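Local coordinates for protein PA-I Galactophilic Lectin (Enterobacter cloacae, PDB 6YGQ) that probably binds sugars through a calcium-dependent site, as a PllA-like domain of the PA-IL galactophilic lectin family, at residues L114-A119 with F132-Y137. Residues are numbered along the deposited sequence; the frame is centred on the assembly and turned at random.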
# COMPACT_ATOMS: atom_id res chain seq x y z
N LEU A 114 -13.35 -3.52 15.44
CA LEU A 114 -12.69 -2.79 14.37
C LEU A 114 -13.57 -2.72 13.13
O LEU A 114 -14.04 -3.74 12.63
CB LEU A 114 -11.37 -3.47 14.02
CG LEU A 114 -10.60 -2.94 12.80
CD1 LEU A 114 -10.16 -1.51 13.06
CD2 LEU A 114 -9.41 -3.82 12.48
N THR A 115 -13.78 -1.50 12.65
CA THR A 115 -14.40 -1.24 11.36
C THR A 115 -13.36 -0.61 10.44
O THR A 115 -12.52 0.17 10.88
CB THR A 115 -15.62 -0.33 11.50
OG1 THR A 115 -16.70 -1.09 12.06
CG2 THR A 115 -16.05 0.23 10.15
N LEU A 116 -13.42 -0.98 9.16
CA LEU A 116 -12.57 -0.40 8.13
C LEU A 116 -13.49 0.22 7.09
O LEU A 116 -14.46 -0.41 6.66
CB LEU A 116 -11.66 -1.46 7.51
CG LEU A 116 -10.70 -2.12 8.51
CD1 LEU A 116 -10.14 -3.43 7.97
CD2 LEU A 116 -9.57 -1.16 8.86
N PHE A 117 -13.21 1.46 6.70
CA PHE A 117 -14.11 2.18 5.82
C PHE A 117 -13.33 3.03 4.83
O PHE A 117 -12.18 3.40 5.06
CB PHE A 117 -15.13 3.04 6.62
CG PHE A 117 -14.55 4.28 7.24
CD1 PHE A 117 -13.90 4.23 8.47
CD2 PHE A 117 -14.67 5.51 6.61
CE1 PHE A 117 -13.38 5.38 9.04
CE2 PHE A 117 -14.14 6.66 7.17
CZ PHE A 117 -13.50 6.59 8.39
N PHE A 118 -13.98 3.29 3.69
CA PHE A 118 -13.50 4.20 2.67
C PHE A 118 -13.96 5.61 3.03
O PHE A 118 -15.14 5.83 3.31
CB PHE A 118 -14.04 3.78 1.30
CG PHE A 118 -13.60 4.67 0.17
CD1 PHE A 118 -14.40 5.71 -0.26
CD2 PHE A 118 -12.39 4.44 -0.48
CE1 PHE A 118 -14.00 6.52 -1.31
CE2 PHE A 118 -11.99 5.25 -1.52
CZ PHE A 118 -12.80 6.29 -1.94
N ALA A 119 -13.03 6.56 3.02
CA ALA A 119 -13.30 7.92 3.44
C ALA A 119 -13.87 8.73 2.27
O ALA A 119 -13.22 8.85 1.23
CB ALA A 119 -12.03 8.58 3.98
N PHE A 132 -11.27 -2.06 -1.59
CA PHE A 132 -9.93 -2.35 -1.11
C PHE A 132 -9.92 -3.75 -0.50
O PHE A 132 -10.90 -4.17 0.13
CB PHE A 132 -9.46 -1.34 -0.07
CG PHE A 132 -9.30 0.07 -0.60
CD1 PHE A 132 -8.88 0.30 -1.90
CD2 PHE A 132 -9.56 1.16 0.22
CE1 PHE A 132 -8.74 1.59 -2.38
CE2 PHE A 132 -9.41 2.45 -0.25
CZ PHE A 132 -9.00 2.67 -1.55
N SER A 133 -8.83 -4.47 -0.72
CA SER A 133 -8.55 -5.72 -0.01
C SER A 133 -7.68 -5.40 1.20
O SER A 133 -6.63 -4.76 1.05
CB SER A 133 -7.84 -6.71 -0.92
OG SER A 133 -8.69 -7.13 -1.98
N VAL A 134 -8.11 -5.83 2.38
CA VAL A 134 -7.45 -5.48 3.63
C VAL A 134 -7.20 -6.74 4.44
O VAL A 134 -8.08 -7.60 4.56
CB VAL A 134 -8.29 -4.47 4.45
CG1 VAL A 134 -7.50 -4.00 5.66
CG2 VAL A 134 -8.72 -3.29 3.59
N GLU A 135 -6.00 -6.84 5.01
CA GLU A 135 -5.62 -7.91 5.93
C GLU A 135 -5.29 -7.30 7.29
O GLU A 135 -4.75 -6.20 7.38
CB GLU A 135 -4.42 -8.70 5.40
CG GLU A 135 -4.59 -9.28 4.00
CD GLU A 135 -3.27 -9.56 3.31
OE1 GLU A 135 -2.22 -9.60 3.99
OE2 GLU A 135 -3.27 -9.76 2.07
N VAL A 136 -5.62 -8.04 8.35
CA VAL A 136 -5.34 -7.62 9.72
C VAL A 136 -4.61 -8.74 10.44
O VAL A 136 -5.06 -9.89 10.43
CB VAL A 136 -6.62 -7.24 10.49
CG1 VAL A 136 -6.28 -6.70 11.87
CG2 VAL A 136 -7.44 -6.23 9.70
N TYR A 137 -3.49 -8.41 11.08
CA TYR A 137 -2.64 -9.37 11.76
C TYR A 137 -2.48 -8.99 13.23
O TYR A 137 -2.42 -7.80 13.56
CB TYR A 137 -1.25 -9.45 11.11
CG TYR A 137 -1.28 -9.91 9.68
CD1 TYR A 137 -1.45 -9.01 8.64
CD2 TYR A 137 -1.14 -11.26 9.36
CE1 TYR A 137 -1.48 -9.44 7.32
CE2 TYR A 137 -1.17 -11.69 8.06
CZ TYR A 137 -1.34 -10.78 7.04
OH TYR A 137 -1.37 -11.22 5.74
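Phe118 and Phe132 meet ring against ring at the calcium-facing end of a contact built wholly from apolar side chains. Phe132 brings its CE2 to the rim of the Phe118 ring, close to that ring's plane and 3.6 Å from CD2 of Phe118. The centroids lie 5.8 Å apart and the planes are inclined at 51°, an oblique aromatic pair. CG of Phe118 lies opposite the backbone N (chi1 -180°), which carries the ring over to Phe132 although the CB bond itself does not aim at the other strand. Ala58 of strand 49-59 touches both rings.

Aliphatic packing takes over along the rest of the strands. The CD1 branch of Leu116 does the work in the middle, slanting across Val134 so that Leu116 CD1 lies 3.6 Å from Val134 CG1. Leu116 CD1 also comes within 4.3 Å of Val136 CG2. That same CG2 of Val136 is approached tip to tip by CD2 of Leu114, at 4.2 Å. One methyl of Val136 therefore serves two leucines, while Val30 and Ile25 of strand 24-31 pack on Leu116 and Val136 respectively.

No hydrogen bond links the two segments, whose axes run roughly antiparallel, 9.7 Å apart at closest approach. Each strand pairs instead within its own sheet: the backbone of Leu116, for example, bonds to Thr38, and strand 129-139 runs antiparallel to strands 24-31 and 49-59. Beyond the aromatic pair, Phe118 also touches Asn128, a calcium ligand, and its carbonyl O accepts a hydrogen bond from Tyr125 OH, joining the core to the metal-binding loop. Two facing antiparallel sheets that pack through buried aliphatic and aromatic residues exemplify the beta-sandwich core, consistent with the jelly-roll fold of PA-IL-like lectins.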